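Local coordinates for adenosine monophosphate-protein transferase vopS (Vibrio parahaemolyticus, PDB 3LET) that transfers AMP from ATP to a threonine of host Rho GTPases, blocking their binding to downstream effectors and so inhibiting actin assembly in infected cells, at residues K83-D88 / M129-A134. Numbering follows the deposited sequence.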
# COMPACT_ATOMS: atom_id res chain seq x y z
N LYS A 83 11.98 -3.56 -1.30
CA LYS A 83 11.71 -4.47 -2.40
C LYS A 83 11.26 -5.83 -1.86
O LYS A 83 10.31 -6.44 -2.36
CB LYS A 83 12.96 -4.63 -3.26
CG LYS A 83 12.87 -5.82 -4.23
CD LYS A 83 13.99 -5.76 -5.27
CE LYS A 83 14.36 -7.14 -5.76
NZ LYS A 83 13.18 -7.90 -6.26
N ALA A 84 11.96 -6.31 -0.83
CA ALA A 84 11.65 -7.63 -0.26
C ALA A 84 10.22 -7.63 0.31
O ALA A 84 9.54 -8.66 0.30
CB ALA A 84 12.67 -7.99 0.83
N LEU A 85 9.76 -6.47 0.79
CA LEU A 85 8.46 -6.38 1.43
C LEU A 85 7.29 -6.17 0.47
O LEU A 85 6.24 -6.80 0.62
CB LEU A 85 8.45 -5.24 2.46
CG LEU A 85 9.22 -5.51 3.76
CD1 LEU A 85 9.54 -4.21 4.43
CD2 LEU A 85 8.38 -6.38 4.70
N ILE A 86 7.45 -5.25 -0.50
CA ILE A 86 6.30 -4.82 -1.29
C ILE A 86 6.50 -5.01 -2.80
O ILE A 86 5.59 -4.73 -3.58
CB ILE A 86 5.91 -3.34 -0.98
CG1 ILE A 86 7.03 -2.39 -1.42
CG2 ILE A 86 5.62 -3.17 0.52
CD1 ILE A 86 6.72 -0.92 -1.14
N GLY A 87 7.68 -5.50 -3.18
CA GLY A 87 7.99 -5.84 -4.57
C GLY A 87 8.46 -4.69 -5.44
O GLY A 87 8.36 -3.52 -5.06
N ASP A 88 8.96 -5.02 -6.62
CA ASP A 88 9.60 -4.05 -7.52
C ASP A 88 8.76 -2.87 -7.96
O ASP A 88 9.23 -1.72 -7.93
CB ASP A 88 10.09 -4.76 -8.78
CG ASP A 88 11.24 -5.69 -8.49
OD1 ASP A 88 11.96 -5.44 -7.50
OD2 ASP A 88 11.43 -6.66 -9.26
N MET A 129 10.59 0.08 8.91
CA MET A 129 10.24 -0.19 10.29
C MET A 129 8.72 -0.30 10.48
O MET A 129 8.22 -1.15 11.23
CB MET A 129 10.75 0.95 11.19
CG MET A 129 12.20 0.85 11.55
SD MET A 129 12.62 2.11 12.78
CE MET A 129 11.33 1.79 14.00
N HIS A 130 8.00 0.61 9.84
CA HIS A 130 6.55 0.72 10.09
C HIS A 130 5.80 -0.40 9.42
O HIS A 130 4.82 -0.92 9.98
CB HIS A 130 6.05 2.08 9.60
CG HIS A 130 6.65 3.23 10.36
ND1 HIS A 130 6.75 4.50 9.86
CD2 HIS A 130 7.22 3.26 11.60
CE1 HIS A 130 7.33 5.28 10.75
NE2 HIS A 130 7.63 4.56 11.81
N LEU A 131 6.24 -0.79 8.23
CA LEU A 131 5.59 -1.91 7.55
C LEU A 131 5.86 -3.17 8.36
O LEU A 131 5.00 -4.04 8.50
CB LEU A 131 6.17 -2.10 6.15
CG LEU A 131 5.97 -0.85 5.28
CD1 LEU A 131 6.51 -1.08 3.88
CD2 LEU A 131 4.51 -0.45 5.21
N LYS A 132 7.07 -3.30 8.87
CA LYS A 132 7.41 -4.53 9.58
C LYS A 132 6.68 -4.61 10.91
O LYS A 132 6.42 -5.69 11.39
CB LYS A 132 8.92 -4.63 9.84
CG LYS A 132 9.65 -5.02 8.55
CD LYS A 132 11.08 -5.42 8.84
CE LYS A 132 11.68 -6.19 7.70
NZ LYS A 132 13.08 -6.60 8.00
N ALA A 133 6.40 -3.46 11.52
CA ALA A 133 5.70 -3.47 12.80
C ALA A 133 4.28 -3.99 12.55
O ALA A 133 3.76 -4.80 13.33
CB ALA A 133 5.66 -2.07 13.41
N ALA A 134 3.65 -3.56 11.45
CA ALA A 134 2.29 -4.04 11.16
C ALA A 134 2.36 -5.52 10.82
O ALA A 134 1.51 -6.31 11.24
CB ALA A 134 1.66 -3.26 10.00
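Leu85 and Ile86 meet Leu131 and the aliphatic part of Lys132 in a small apolar helix-to-helix contact near the middle of the elongated, all-helical chain, where the C-terminal end of helix 77-86 rests on the long helix 113-139. Leu85, Ile86 and Leu131 are buried, while the Lys132 chain lies at the edge of the contact. The backbones stay well apart, the CA atoms of Leu85 and Leu131 lying 8.1 Å from each other, and the side chains bridge the interval. Leu85 reaches over with one methyl, CD1, which lies 4.3 Å from CB of Leu131 and 4.2 Å from CG of Lys132, touching Leu131 at its first side-chain carbon and Lys132 one carbon further out. Val128 and Gln135 of the same long helix also touch Leu85. Further out along Leu131, its CD1 is met by CG2 of Ile86 at 4.1 Å, the two side chains crossing at about a right angle. The first torsion of Ile86 (chi1 65°) puts CG1 between the backbone N and the carbonyl carbon and sets CG2 beside the backbone N, anti to the carbonyl carbon, the position from which it meets Leu131.

Both helices belong to the N-terminal VopS family region, and the contact illustrates how such a helical array can be tied to a catalytic domain: Met244, on helix 238-255 of the Fido region, packs against Leu85, Ile86 and Leu131 together, and Pro236 adds to the surroundings of Leu131. Directly after Ile86 the first helix stops at Gly87, whose phi is positive.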